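Local coordinates for CheC, inhibitor of MCP methylation / FliN fusion protein (Thermotoga maritima, PDB 4HYN) that belongs to the CheC phosphatase family as the flagellar rotor protein FliY, and probably dephosphorylates the chemotaxis response regulator CheY-P, at residues D78-M90 and T98-A112. Numbering follows the deposited sequence.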
loop_
_atom_site.group_PDB
_atom_site.type_symbol
_atom_site.label_atom_id
_atom_site.label_comp_id
_atom_site.label_asym_id
_atom_site.label_seq_id
_atom_site.Cartn_x
_atom_site.Cartn_y
_atom_site.Cartn_z
ATOM N N ASP A 78 -9.195 -5.858 0.543
ATOM C CA ASP A 78 -10.352 -6.656 0.923
ATOM C C ASP A 78 -10.478 -7.929 0.085
ATOM O O ASP A 78 -9.983 -7.998 -1.050
ATOM C CB ASP A 78 -11.645 -5.817 0.916
ATOM C CG ASP A 78 -12.240 -5.625 -0.470
ATOM O OD1 ASP A 78 -13.482 -5.575 -0.564
ATOM O OD2 ASP A 78 -11.494 -5.505 -1.461
ATOM N N LYS A 79 -11.103 -8.946 0.679
ATOM C CA LYS A 79 -11.305 -10.240 0.032
ATOM C C LYS A 79 -11.722 -10.170 -1.432
ATOM O O LYS A 79 -11.197 -10.913 -2.259
ATOM C CB LYS A 79 -12.319 -11.067 0.815
ATOM C CG LYS A 79 -11.716 -12.000 1.865
ATOM C CD LYS A 79 -12.831 -12.652 2.679
ATOM C CE LYS A 79 -12.407 -13.996 3.232
ATOM N NZ LYS A 79 -11.165 -13.878 4.025
ATOM N N LYS A 80 -12.635 -9.259 -1.756
ATOM C CA LYS A 80 -13.102 -9.120 -3.128
ATOM C C LYS A 80 -12.027 -8.657 -4.088
ATOM O O LYS A 80 -11.937 -9.178 -5.195
ATOM C CB LYS A 80 -14.321 -8.201 -3.218
ATOM C CG LYS A 80 -15.544 -8.792 -2.552
ATOM C CD LYS A 80 -16.837 -8.177 -3.060
ATOM C CE LYS A 80 -18.041 -8.980 -2.560
ATOM N NZ LYS A 80 -17.908 -10.444 -2.876
ATOM N N LEU A 81 -11.208 -7.696 -3.667
ATOM C CA LEU A 81 -10.133 -7.185 -4.513
ATOM C C LEU A 81 -9.079 -8.274 -4.705
ATOM O O LEU A 81 -8.612 -8.516 -5.816
ATOM C CB LEU A 81 -9.494 -5.940 -3.891
ATOM C CG LEU A 81 -8.287 -5.345 -4.627
ATOM C CD1 LEU A 81 -8.690 -4.950 -6.049
ATOM C CD2 LEU A 81 -7.740 -4.138 -3.863
ATOM N N VAL A 82 -8.759 -8.960 -3.617
ATOM C CA VAL A 82 -7.779 -10.030 -3.639
ATOM C C VAL A 82 -8.198 -11.114 -4.633
ATOM O O VAL A 82 -7.370 -11.613 -5.401
ATOM C CB VAL A 82 -7.631 -10.649 -2.237
ATOM C CG1 VAL A 82 -6.659 -11.831 -2.261
ATOM C CG2 VAL A 82 -7.178 -9.593 -1.255
ATOM N N ALA A 83 -9.489 -11.448 -4.629
ATOM C CA ALA A 83 -10.032 -12.477 -5.517
ATOM C C ALA A 83 -10.000 -12.045 -6.987
ATOM O O ALA A 83 -9.765 -12.866 -7.877
ATOM C CB ALA A 83 -11.457 -12.850 -5.086
ATOM N N VAL A 84 -10.245 -10.760 -7.234
ATOM C CA VAL A 84 -10.222 -10.211 -8.585
ATOM C C VAL A 84 -8.807 -10.258 -9.143
ATOM O O VAL A 84 -8.601 -10.652 -10.290
ATOM C CB VAL A 84 -10.709 -8.743 -8.607
ATOM C CG1 VAL A 84 -10.342 -8.073 -9.929
ATOM C CG2 VAL A 84 -12.206 -8.692 -8.385
ATOM N N ILE A 85 -7.835 -9.878 -8.321
ATOM C CA ILE A 85 -6.442 -9.875 -8.741
ATOM C C ILE A 85 -5.903 -11.289 -8.944
ATOM O O ILE A 85 -5.211 -11.555 -9.926
ATOM C CB ILE A 85 -5.570 -9.064 -7.752
ATOM C CG1 ILE A 85 -5.845 -7.567 -7.948
ATOM C CG2 ILE A 85 -4.088 -9.377 -7.942
ATOM C CD1 ILE A 85 -5.248 -6.682 -6.887
ATOM N N ALA A 86 -6.262 -12.201 -8.045
ATOM C CA ALA A 86 -5.817 -13.584 -8.142
ATOM C C ALA A 86 -6.313 -14.196 -9.452
ATOM O O ALA A 86 -5.530 -14.769 -10.213
ATOM C CB ALA A 86 -6.322 -14.390 -6.950
ATOM N N ASP A 87 -7.608 -14.032 -9.717
ATOM C CA ASP A 87 -8.231 -14.551 -10.928
ATOM C C ASP A 87 -7.526 -13.999 -12.166
ATOM O O ASP A 87 -7.299 -14.727 -13.135
ATOM C CB ASP A 87 -9.724 -14.193 -10.952
ATOM C CG ASP A 87 -10.490 -14.915 -12.058
ATOM O OD1 ASP A 87 -11.161 -14.231 -12.857
ATOM O OD2 ASP A 87 -10.433 -16.166 -12.122
ATOM N N LEU A 88 -7.174 -12.714 -12.120
ATOM C CA LEU A 88 -6.473 -12.054 -13.220
ATOM C C LEU A 88 -5.090 -12.681 -13.433
ATOM O O LEU A 88 -4.723 -13.015 -14.560
ATOM C CB LEU A 88 -6.329 -10.560 -12.929
ATOM C CG LEU A 88 -7.170 -9.543 -13.707
ATOM C CD1 LEU A 88 -8.133 -10.238 -14.623
ATOM C CD2 LEU A 88 -7.892 -8.615 -12.748
HETATM N N MSE A 89 -4.337 -12.850 -12.348
HETATM C CA MSE A 89 -3.006 -13.450 -12.413
HETATM C C MSE A 89 -3.066 -14.884 -12.942
HETATM O O MSE A 89 -2.130 -15.355 -13.584
HETATM C CB MSE A 89 -2.348 -13.470 -11.027
HETATM C CG MSE A 89 -1.873 -12.114 -10.484
HETATM SE SE MSE A 89 -0.405 -11.279 -11.510
HETATM C CE MSE A 89 -1.284 -9.612 -11.933
HETATM N N MSE A 90 -4.164 -15.580 -12.656
HETATM C CA MSE A 90 -4.328 -16.961 -13.090
HETATM C C MSE A 90 -4.878 -17.137 -14.502
HETATM O O MSE A 90 -5.061 -18.264 -14.957
HETATM C CB MSE A 90 -5.162 -17.737 -12.071
HETATM C CG MSE A 90 -4.373 -18.103 -10.828
HETATM SE SE MSE A 90 -5.454 -18.277 -9.240
HETATM C CE MSE A 90 -6.241 -20.011 -9.598
ATOM N N THR A 98 -17.106 -13.892 -5.549
ATOM C CA THR A 98 -16.791 -14.692 -4.370
ATOM C C THR A 98 -15.723 -14.000 -3.528
ATOM O O THR A 98 -15.032 -13.099 -3.999
ATOM C CB THR A 98 -16.233 -16.076 -4.783
ATOM O OG1 THR A 98 -16.236 -16.962 -3.656
ATOM C CG2 THR A 98 -14.798 -15.934 -5.299
ATOM N N GLU A 99 -15.606 -14.424 -2.275
ATOM C CA GLU A 99 -14.601 -13.887 -1.370
ATOM C C GLU A 99 -13.694 -15.038 -0.969
ATOM O O GLU A 99 -12.738 -14.863 -0.218
ATOM C CB GLU A 99 -15.247 -13.264 -0.131
ATOM C CG GLU A 99 -16.016 -11.981 -0.407
ATOM C CD GLU A 99 -16.250 -11.151 0.845
ATOM O OE1 GLU A 99 -15.939 -9.941 0.821
ATOM O OE2 GLU A 99 -16.741 -11.702 1.852
ATOM N N GLU A 100 -14.010 -16.219 -1.490
ATOM C CA GLU A 100 -13.249 -17.431 -1.224
ATOM C C GLU A 100 -11.819 -17.292 -1.706
ATOM O O GLU A 100 -11.567 -16.879 -2.837
ATOM C CB GLU A 100 -13.900 -18.633 -1.915
ATOM C CG GLU A 100 -14.828 -19.443 -1.026
ATOM C CD GLU A 100 -15.918 -18.606 -0.391
ATOM O OE1 GLU A 100 -16.911 -18.298 -1.083
ATOM O OE2 GLU A 100 -15.779 -18.254 0.801
ATOM N N LEU A 101 -10.883 -17.622 -0.829
ATOM C CA LEU A 101 -9.477 -17.554 -1.166
ATOM C C LEU A 101 -8.727 -18.715 -0.540
ATOM O O LEU A 101 -9.103 -19.213 0.521
ATOM C CB LEU A 101 -8.878 -16.198 -0.761
ATOM C CG LEU A 101 -9.300 -15.514 0.541
ATOM C CD1 LEU A 101 -8.725 -16.243 1.751
ATOM C CD2 LEU A 101 -8.827 -14.068 0.523
ATOM N N ASP A 102 -7.706 -19.183 -1.239
ATOM C CA ASP A 102 -6.904 -20.298 -0.768
ATOM C C ASP A 102 -5.427 -19.988 -0.937
ATOM O O ASP A 102 -5.065 -18.915 -1.415
ATOM C CB ASP A 102 -7.276 -21.578 -1.526
ATOM C CG ASP A 102 -7.357 -21.369 -3.034
ATOM O OD1 ASP A 102 -6.321 -21.058 -3.662
ATOM O OD2 ASP A 102 -8.464 -21.521 -3.594
ATOM N N GLU A 103 -4.584 -20.944 -0.569
ATOM C CA GLU A 103 -3.139 -20.783 -0.659
ATOM C C GLU A 103 -2.664 -20.514 -2.090
ATOM O O GLU A 103 -1.679 -19.803 -2.297
ATOM C CB GLU A 103 -2.438 -22.019 -0.083
ATOM C CG GLU A 103 -1.183 -21.707 0.737
ATOM C CD GLU A 103 -1.479 -20.894 1.998
ATOM O OE1 GLU A 103 -0.839 -19.835 2.195
ATOM O OE2 GLU A 103 -2.347 -21.315 2.793
ATOM N N ILE A 104 -3.377 -21.060 -3.072
ATOM C CA ILE A 104 -3.024 -20.872 -4.478
ATOM C C ILE A 104 -3.336 -19.449 -4.958
ATOM O O ILE A 104 -2.540 -18.836 -5.673
ATOM C CB ILE A 104 -3.729 -21.919 -5.364
ATOM C CG1 ILE A 104 -3.236 -23.320 -4.975
ATOM C CG2 ILE A 104 -3.467 -21.635 -6.849
ATOM C CD1 ILE A 104 -4.091 -24.449 -5.482
ATOM N N LYS A 105 -4.491 -18.931 -4.557
ATOM C CA LYS A 105 -4.889 -17.579 -4.919
ATOM C C LYS A 105 -3.971 -16.605 -4.194
ATOM O O LYS A 105 -3.490 -15.636 -4.776
ATOM C CB LYS A 105 -6.336 -17.314 -4.496
ATOM C CG LYS A 105 -7.390 -18.095 -5.261
ATOM C CD LYS A 105 -8.772 -17.567 -4.913
ATOM C CE LYS A 105 -9.862 -18.225 -5.737
ATOM N NZ LYS A 105 -11.160 -17.519 -5.552
ATOM N N LEU A 106 -3.747 -16.871 -2.909
ATOM C CA LEU A 106 -2.883 -16.039 -2.081
ATOM C C LEU A 106 -1.462 -16.041 -2.618
ATOM O O LEU A 106 -0.718 -15.070 -2.447
ATOM C CB LEU A 106 -2.899 -16.535 -0.637
ATOM C CG LEU A 106 -3.785 -15.774 0.351
ATOM C CD1 LEU A 106 -5.153 -15.504 -0.234
ATOM C CD2 LEU A 106 -3.891 -16.579 1.635
ATOM N N SER A 107 -1.094 -17.139 -3.271
ATOM C CA SER A 107 0.228 -17.269 -3.857
ATOM C C SER A 107 0.331 -16.391 -5.108
ATOM O O SER A 107 1.392 -15.823 -5.389
ATOM C CB SER A 107 0.513 -18.729 -4.208
ATOM O OG SER A 107 1.835 -18.884 -4.697
ATOM N N ALA A 108 -0.776 -16.266 -5.837
ATOM C CA ALA A 108 -0.812 -15.455 -7.051
ATOM C C ALA A 108 -0.846 -13.959 -6.741
ATOM O O ALA A 108 -0.314 -13.157 -7.504
ATOM C CB ALA A 108 -2.000 -15.838 -7.911
ATOM N N VAL A 109 -1.496 -13.582 -5.645
ATOM C CA VAL A 109 -1.557 -12.178 -5.265
ATOM C C VAL A 109 -0.209 -11.768 -4.679
ATOM O O VAL A 109 0.219 -10.626 -4.825
ATOM C CB VAL A 109 -2.692 -11.896 -4.258
ATOM C CG1 VAL A 109 -2.702 -10.424 -3.854
ATOM C CG2 VAL A 109 -4.021 -12.249 -4.879
ATOM N N GLY A 110 0.476 -12.726 -4.059
ATOM C CA GLY A 110 1.783 -12.458 -3.481
ATOM C C GLY A 110 2.806 -12.144 -4.560
ATOM O O GLY A 110 3.721 -11.355 -4.340
ATOM N N GLU A 111 2.663 -12.782 -5.720
ATOM C CA GLU A 111 3.563 -12.543 -6.841
ATOM C C GLU A 111 3.266 -11.161 -7.409
ATOM O O GLU A 111 4.176 -10.403 -7.724
ATOM C CB GLU A 111 3.391 -13.616 -7.925
ATOM C CG GLU A 111 4.065 -13.307 -9.277
ATOM C CD GLU A 111 5.601 -13.349 -9.256
ATOM O OE1 GLU A 111 6.187 -13.853 -10.242
ATOM O OE2 GLU A 111 6.226 -12.864 -8.284
ATOM N N ALA A 112 1.985 -10.839 -7.537
ATOM C CA ALA A 112 1.590 -9.534 -8.048
ATOM C C ALA A 112 2.106 -8.455 -7.090
ATOM O O ALA A 112 2.657 -7.447 -7.529
ATOM C CB ALA A 112 0.082 -9.458 -8.191
HETATM O O HOH W 1 -10.509 -15.430 -7.469
#
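Val82 turns CG1 anti to its backbone N (chi1 177°), while Val109 holds CG2 anti to its own carbonyl carbon, and these two methyls, Val82 CG1 and Val109 CG2, meet at 3.7 Å. They mark the crossing of helix 79-89 and the first turns of helix 103-128 in the CheC-like fold, nearly perpendicular at 82° with axes 8.3 Å apart. Ala86 faces the second helix with just a methyl, its CB 3.8 Å from Lys105 CB and also touching Val109 CG2. Toward the end of helix 79-89, Met89, a selenomethionine bent at chi2 and chi3, lays SE against Ala112 CB (3.8 Å); it also touches Leu27 and Ile30 of helix 6-30. At the other end Glu99 crosses Lys79 at about a right angle, Glu99 CB to Lys79 CD 3.8 Å, and Glu99 CG meets Lys80 NZ. Lys79 NZ pairs with Glu57, whereas Lys80 NZ lies 4.2 Å from Glu99 OE1, beyond a salt bridge. Replacing Glu99 by alanine would probably strip the cover from Lys80 CG and leave Lys80 NZ without its nearby negative charge. Within 98-112, Glu100 O anchors Lys105 NZ (2.8 Å); a water bridges the segments, accepting from Lys105 NZ and donating to Ala83 O.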